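HpcH/HpaI aldolase (Desulfitobacterium hafniense, PDB 3QZ6) belongs to the HpcH/HpaI aldolase/citrate lyase family and folds as a closed barrel of eight parallel strands of the TIM-barrel kind, in an assembly of two chains. Local coordinates at residues A[178-182]-A[183-187]; A[220-223]-A[224-227]; A[248-251]-A[252-256]. All coordinates share one frame; numbering follows the deposited sequence.

Contact 1: A[178-182]-A[183-187]; sequences LSNDL and GIIGQ
Asn180 lies alongside Ile185, five residues on, and the two side chains point the same way from the end of helix 175-181 and the turn after it. CB of Asn180 packs against the branch point of the isoleucine, 3.8 Å from CB of Ile185. CG of Asn180 meets the isoleucine's tip, 3.7 Å from CD1 of Ile185. With CG of Asn180 anti to the backbone N (chi1 -167°), the amide runs along the extended Ile185 chain. At the amide end, OD1 of Asn180 touches CB of Ile185 and takes a hydrogen bond from a water, which in turn accepts the N-H of Ile185. ND2 of Asn180 only grazes the isoleucine, 4.2 Å from CD1 of Ile185. Next to this pair the helix closes in a Schellman motif, in the connection between the sixth and seventh strands of the barrel. Gly183 has positive phi, 79°, and N of Gly183 binds O of Asn180 at 2.9 Å from well above the carbonyl plane. N of Ile184 binds the carbonyl one residue farther back, O of Ser179, at 2.9 Å, the second bond of the motif. Over that same oxygen passes CG1 of Ile184, which also touches CB of Leu182 at 3.8 Å. The chain then enters a type II beta turn from Ile184 to Gln187, where OG of buried Ser179 accepts the N-H of Gly186 at 2.9 Å. That hydroxyl is hydrogen-bonded as well to the carbonyl oxygens of Pro175 and Arg176, which ties the turn to the start of the helix. Leu182 also packs on Val193 and Cys196 of helix 191-207.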
loop_
_atom_site.group_PDB
_atom_site.type_symbol
_atom_site.label_atom_id
_atom_site.label_comp_id
_atom_site.label_asym_id
_atom_site.label_seq_id
_atom_site.Cartn_x
_atom_site.Cartn_y
_atom_site.Cartn_z
ATOM N N LEU A 178 11.522 -10.166 -21.558
ATOM C CA LEU A 178 11.413 -10.469 -22.979
ATOM C C LEU A 178 12.123 -9.405 -23.798
ATOM O O LEU A 178 12.901 -9.720 -24.697
ATOM C CB LEU A 178 9.955 -10.576 -23.412
ATOM C CG LEU A 178 9.712 -10.907 -24.890
ATOM C CD1 LEU A 178 10.310 -12.270 -25.271
ATOM C CD2 LEU A 178 8.217 -10.877 -25.187
ATOM N N SER A 179 11.865 -8.138 -23.484
ATOM C CA SER A 179 12.548 -7.050 -24.179
ATOM C C SER A 179 14.054 -7.195 -23.983
ATOM O O SER A 179 14.835 -6.924 -24.887
ATOM C CB SER A 179 12.054 -5.677 -23.699
ATOM O OG SER A 179 12.380 -5.447 -22.335
ATOM N N ASN A 180 14.463 -7.654 -22.806
ATOM C CA ASN A 180 15.880 -7.881 -22.567
ATOM C C ASN A 180 16.412 -8.966 -23.484
ATOM O O ASN A 180 17.497 -8.829 -24.052
ATOM C CB ASN A 180 16.169 -8.244 -21.105
ATOM C CG ASN A 180 17.662 -8.168 -20.771
ATOM O OD1 ASN A 180 18.424 -7.443 -21.422
ATOM N ND2 ASN A 180 18.078 -8.904 -19.752
ATOM N N ASP A 181 15.645 -10.042 -23.634
ATOM C CA ASP A 181 16.079 -11.151 -24.475
ATOM C C ASP A 181 16.141 -10.736 -25.946
ATOM O O ASP A 181 16.884 -11.325 -26.725
ATOM C CB ASP A 181 15.172 -12.373 -24.310
ATOM C CG ASP A 181 15.890 -13.680 -24.633
ATOM O OD1 ASP A 181 17.053 -13.844 -24.208
ATOM O OD2 ASP A 181 15.301 -14.546 -25.311
ATOM N N LEU A 182 15.357 -9.728 -26.321
ATOM C CA LEU A 182 15.380 -9.204 -27.688
ATOM C C LEU A 182 16.501 -8.186 -27.884
ATOM O O LEU A 182 16.649 -7.614 -28.963
ATOM C CB LEU A 182 14.035 -8.563 -28.037
ATOM C CG LEU A 182 12.895 -9.551 -28.288
ATOM C CD1 LEU A 182 11.551 -8.882 -28.062
ATOM C CD2 LEU A 182 12.999 -10.159 -29.706
ATOM N N GLY A 183 17.277 -7.952 -26.830
ATOM C CA GLY A 183 18.372 -7.001 -26.891
ATOM C C GLY A 183 17.927 -5.554 -26.775
ATOM O O GLY A 183 18.721 -4.648 -26.996
ATOM N N ILE A 184 16.662 -5.333 -26.421
ATOM C CA ILE A 184 16.133 -3.981 -26.260
ATOM C C ILE A 184 15.480 -3.811 -24.880
ATOM O O ILE A 184 14.330 -3.395 -24.765
ATOM C CB ILE A 184 15.103 -3.662 -27.351
ATOM C CG1 ILE A 184 14.117 -4.822 -27.496
ATOM C CG2 ILE A 184 15.801 -3.431 -28.693
ATOM C CD1 ILE A 184 12.942 -4.528 -28.408
ATOM N N ILE A 185 16.225 -4.140 -23.832
ATOM C CA ILE A 185 15.666 -4.157 -22.491
ATOM C C ILE A 185 14.955 -2.848 -22.159
ATOM O O ILE A 185 15.499 -1.762 -22.362
ATOM C CB ILE A 185 16.745 -4.474 -21.430
ATOM C CG1 ILE A 185 16.133 -4.476 -20.028
ATOM C CG2 ILE A 185 17.892 -3.473 -21.507
ATOM C CD1 ILE A 185 17.096 -4.952 -18.944
ATOM N N GLY A 186 13.727 -2.956 -21.658
ATOM C CA GLY A 186 12.997 -1.790 -21.192
ATOM C C GLY A 186 12.117 -1.148 -22.250
ATOM O O GLY A 186 11.219 -0.372 -21.929
ATOM N N GLN A 187 12.363 -1.470 -23.516
ATOM C CA GLN A 187 11.548 -0.925 -24.598
ATOM C C GLN A 187 10.350 -1.838 -24.803
ATOM O O GLN A 187 10.270 -2.578 -25.786
ATOM C CB GLN A 187 12.372 -0.806 -25.878
ATOM C CG GLN A 187 13.703 -0.111 -25.646
ATOM C CD GLN A 187 14.507 0.055 -26.919
ATOM O OE1 GLN A 187 13.947 0.239 -27.998
ATOM N NE2 GLN A 187 15.826 -0.013 -26.796
HETATM O O HOH W 1 18.748 -5.740 -23.739
#

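Contact 2: A[220-223]-A[224-227]; sequences AKMG and WAVE
This is a local, one-turn contact at the start of helix 223-227, the short helix between the seventh and eighth strands of the TIM barrel, where a 3-10 turn passes into alpha-helical bonding. O of Met222, a selenomethionine in this crystal, takes two N-H groups: that of Val226 at 3.1 Å, close to the carbonyl axis, and, weakly, that of Ala225. One residue on, N of Glu227 binds O of Gly223 in a nearly straight bond of 2.9 Å, 172° at the hydrogen. CB and CG of Glu227 also touch that oxygen. Met222 and Val226 cross at about a right angle, CG of Met222 lying 4.1 Å from CG2 of Val226. The bend at chi2 (78°) leaves SE of Met222 4.5 Å from CB of Ala225. Both Met222 and Val226 also lie on Leu233 of the last strand, and Leu256 of the second subunit packs on Met222. The indole of Trp224 leads away from the turn, edge-to-face with Tyr194. N of Trp224 gives a weak hydrogen bond, 3.1 Å, to a water that donates to O of Ala220.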
loop_
_atom_site.group_PDB
_atom_site.type_symbol
_atom_site.label_atom_id
_atom_site.label_comp_id
_atom_site.label_asym_id
_atom_site.label_seq_id
_atom_site.Cartn_x
_atom_site.Cartn_y
_atom_site.Cartn_z
ATOM N N ALA A 220 -5.257 1.878 -19.963
ATOM C CA ALA A 220 -5.804 1.947 -21.321
ATOM C C ALA A 220 -5.071 1.020 -22.304
ATOM O O ALA A 220 -5.673 0.506 -23.248
ATOM C CB ALA A 220 -5.808 3.389 -21.827
ATOM N N LYS A 221 -3.781 0.792 -22.075
ATOM C CA LYS A 221 -3.002 -0.075 -22.960
ATOM C C LYS A 221 -3.509 -1.513 -22.946
ATOM O O LYS A 221 -3.068 -2.335 -23.751
ATOM C CB LYS A 221 -1.518 -0.057 -22.591
ATOM C CG LYS A 221 -0.942 1.332 -22.397
ATOM C CD LYS A 221 -0.761 2.058 -23.710
ATOM C CE LYS A 221 0.439 1.526 -24.473
ATOM N NZ LYS A 221 0.550 2.180 -25.811
HETATM N N MSE A 222 -4.418 -1.832 -22.026
HETATM C CA MSE A 222 -4.991 -3.175 -21.992
HETATM C C MSE A 222 -5.945 -3.403 -23.175
HETATM O O MSE A 222 -6.305 -4.534 -23.477
HETATM C CB MSE A 222 -5.729 -3.433 -20.672
HETATM C CG MSE A 222 -6.068 -4.907 -20.457
HETATM SE SE MSE A 222 -4.520 -5.976 -19.868
HETATM C CE MSE A 222 -4.332 -5.019 -18.186
ATOM N N GLY A 223 -6.354 -2.323 -23.833
ATOM C CA GLY A 223 -7.266 -2.422 -24.961
ATOM C C GLY A 223 -6.759 -3.387 -26.016
ATOM O O GLY A 223 -7.525 -4.177 -26.577
ATOM N N TRP A 224 -5.454 -3.332 -26.271
ATOM C CA TRP A 224 -4.816 -4.190 -27.260
ATOM C C TRP A 224 -5.108 -5.666 -26.996
ATOM O O TRP A 224 -5.420 -6.421 -27.916
ATOM C CB TRP A 224 -3.302 -3.957 -27.267
ATOM C CG TRP A 224 -2.579 -4.695 -28.359
ATOM C CD1 TRP A 224 -2.302 -4.238 -29.616
ATOM C CD2 TRP A 224 -2.041 -6.024 -28.290
ATOM N NE1 TRP A 224 -1.624 -5.197 -30.327
ATOM C CE2 TRP A 224 -1.452 -6.301 -29.536
ATOM C CE3 TRP A 224 -2.000 -7.002 -27.292
ATOM C CZ2 TRP A 224 -0.830 -7.518 -29.814
ATOM C CZ3 TRP A 224 -1.384 -8.213 -27.572
ATOM C CH2 TRP A 224 -0.808 -8.459 -28.820
ATOM N N ALA A 225 -5.002 -6.075 -25.734
ATOM C CA ALA A 225 -5.193 -7.477 -25.373
ATOM C C ALA A 225 -6.668 -7.851 -25.405
ATOM O O ALA A 225 -7.045 -8.946 -25.841
ATOM C CB ALA A 225 -4.607 -7.745 -23.980
ATOM N N VAL A 226 -7.505 -6.939 -24.926
ATOM C CA VAL A 226 -8.942 -7.185 -24.884
ATOM C C VAL A 226 -9.508 -7.389 -26.298
ATOM O O VAL A 226 -10.309 -8.300 -26.530
ATOM C CB VAL A 226 -9.677 -6.054 -24.137
ATOM C CG1 VAL A 226 -11.186 -6.146 -24.351
ATOM C CG2 VAL A 226 -9.329 -6.105 -22.634
ATOM N N GLU A 227 -9.069 -6.558 -27.241
ATOM C CA GLU A 227 -9.439 -6.725 -28.657
ATOM C C GLU A 227 -9.136 -8.134 -29.160
ATOM O O GLU A 227 -9.841 -8.673 -30.018
ATOM C CB GLU A 227 -8.645 -5.754 -29.536
ATOM C CG GLU A 227 -9.215 -4.365 -29.669
ATOM C CD GLU A 227 -8.403 -3.508 -30.628
ATOM O OE1 GLU A 227 -7.234 -3.863 -30.910
ATOM O OE2 GLU A 227 -8.936 -2.484 -31.102
HETATM O O HOH W 2 -4.648 -0.356 -25.992
#

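Contact 3: A[248-251]-A[252-256]; sequences KGVK and TIKEL
The carbonyl oxygen of Lys248 is gripped twice, by the N-H of Thr252 at 3.0 Å and by a water that donates to it at 2.9 Å. With OG1 of Thr252 beside its own backbone N (chi1 -69°), the hydroxyl is on the side of the Lys248 carbonyl, where the same water is hydrogen-bonded to it. These are contacts of the i to i+4 kind in the last turns of helix 238-254, the long helix that follows the eighth strand of the TIM barrel. N of Ile253 binds O of Gly249, and N of Lys254 binds O of Val250; the next such bond, Glu255 N to Lys251 O, is weak, and the end turns to i to i+3 bonds, Glu255 N to Thr252 O and Leu256 N to Ile253 O. Val250 and Lys254 lie side by side, CG1 of Val250 3.6 Å from CE of the extended Lys254, whose NZ goes on to O of Gly37 in the second subunit. Ala36 and Trp235 of that subunit receive Val250 and Ile253, so this face of the helix is part of the dimer interface. On the exposed face, Lys251 and Glu255 form a salt bridge. The lysine runs straight as far as CE, then bends at its last torsion (chi4 74°). That bend brings NZ of Lys251 to 3.1 Å from OE2 of Glu255, met nearly along the carboxylate C-O bond.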
loop_
_atom_site.group_PDB
_atom_site.type_symbol
_atom_site.label_atom_id
_atom_site.label_comp_id
_atom_site.label_asym_id
_atom_site.label_seq_id
_atom_site.Cartn_x
_atom_site.Cartn_y
_atom_site.Cartn_z
ATOM N N LYS A 248 2.394 12.023 -7.535
ATOM C CA LYS A 248 1.569 12.987 -8.260
ATOM C C LYS A 248 1.014 14.087 -7.344
ATOM O O LYS A 248 1.148 15.284 -7.626
ATOM C CB LYS A 248 0.432 12.258 -8.975
ATOM C CG LYS A 248 -0.398 13.137 -9.908
ATOM C CD LYS A 248 -1.518 12.329 -10.557
ATOM C CE LYS A 248 -2.503 13.222 -11.294
ATOM N NZ LYS A 248 -1.840 13.948 -12.412
ATOM N N GLY A 249 0.407 13.684 -6.236
ATOM C CA GLY A 249 -0.157 14.639 -5.299
ATOM C C GLY A 249 0.896 15.524 -4.670
ATOM O O GLY A 249 0.728 16.742 -4.566
ATOM N N VAL A 250 1.994 14.911 -4.246
ATOM C CA VAL A 250 3.093 15.658 -3.650
ATOM C C VAL A 250 3.605 16.722 -4.625
ATOM O O VAL A 250 3.837 17.866 -4.248
ATOM C CB VAL A 250 4.244 14.725 -3.246
ATOM C CG1 VAL A 250 5.490 15.529 -2.901
ATOM C CG2 VAL A 250 3.818 13.856 -2.084
ATOM N N LYS A 251 3.760 16.339 -5.885
ATOM C CA LYS A 251 4.265 17.261 -6.894
ATOM C C LYS A 251 3.293 18.427 -7.099
ATOM O O LYS A 251 3.703 19.583 -7.193
ATOM C CB LYS A 251 4.500 16.506 -8.200
ATOM C CG LYS A 251 5.041 17.334 -9.356
ATOM C CD LYS A 251 5.367 16.404 -10.529
ATOM C CE LYS A 251 5.439 17.142 -11.860
ATOM N NZ LYS A 251 6.676 17.941 -11.952
ATOM N N THR A 252 2.003 18.118 -7.167
ATOM C CA THR A 252 0.975 19.142 -7.274
ATOM C C THR A 252 1.093 20.120 -6.112
ATOM O O THR A 252 1.070 21.329 -6.299
ATOM C CB THR A 252 -0.427 18.509 -7.303
ATOM O OG1 THR A 252 -0.602 17.790 -8.535
ATOM C CG2 THR A 252 -1.509 19.565 -7.176
ATOM N N ILE A 253 1.244 19.593 -4.905
ATOM C CA ILE A 253 1.364 20.444 -3.727
ATOM C C ILE A 253 2.611 21.327 -3.803
ATOM O O ILE A 253 2.554 22.532 -3.544
ATOM C CB ILE A 253 1.367 19.599 -2.431
ATOM C CG1 ILE A 253 0.006 18.931 -2.251
ATOM C CG2 ILE A 253 1.688 20.477 -1.218
ATOM C CD1 ILE A 253 -0.015 17.815 -1.208
ATOM N N LYS A 254 3.738 20.738 -4.184
ATOM C CA LYS A 254 4.983 21.498 -4.191
ATOM C C LYS A 254 4.983 22.569 -5.276
ATOM O O LYS A 254 5.810 23.481 -5.257
ATOM C CB LYS A 254 6.196 20.574 -4.321
ATOM C CG LYS A 254 6.328 19.617 -3.144
ATOM C CD LYS A 254 7.742 19.052 -3.030
ATOM C CE LYS A 254 7.840 18.109 -1.839
ATOM N NZ LYS A 254 9.159 17.424 -1.768
ATOM N N GLU A 255 4.039 22.464 -6.206
ATOM C CA GLU A 255 3.915 23.444 -7.282
ATOM C C GLU A 255 2.893 24.557 -6.996
ATOM O O GLU A 255 2.700 25.447 -7.817
ATOM C CB GLU A 255 3.597 22.739 -8.598
ATOM C CG GLU A 255 4.747 21.883 -9.106
ATOM C CD GLU A 255 4.386 21.057 -10.330
ATOM O OE1 GLU A 255 3.184 20.974 -10.670
ATOM O OE2 GLU A 255 5.314 20.482 -10.946
ATOM N N LEU A 256 2.241 24.507 -5.838
ATOM C CA LEU A 256 1.270 25.538 -5.477
ATOM C C LEU A 256 1.939 26.902 -5.299
ATOM O O LEU A 256 3.058 26.991 -4.798
ATOM C CB LEU A 256 0.522 25.150 -4.201
ATOM C CG LEU A 256 -0.402 23.950 -4.382
ATOM C CD1 LEU A 256 -0.867 23.397 -3.045
ATOM C CD2 LEU A 256 -1.584 24.317 -5.276
HETATM O O HOH W 3 1.381 16.302 -10.301
#

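How the contacts relate
The three contacts follow one another along the chain without touching, two at helix ends (1 and 3) and one at a helix start (2). Contacts 1 and 2 flank helix 191-207 in sequence, and both pack on it, contact 2 through Trp224 and Ala225. Their centres are 21 Å apart, their nearest atoms about 10 Å. Contact 3 stands well away, its centre 34 Å from that of contact 1 and 31 Å from that of contact 2. Contacts 2 and 3 both touch the second subunit: Leu256 of one chain packs against Met222 and Gly223 of the other, so the end of contact 3 meets contact 2 across the dimer, whereas contact 1 touches no other chain of the assembly.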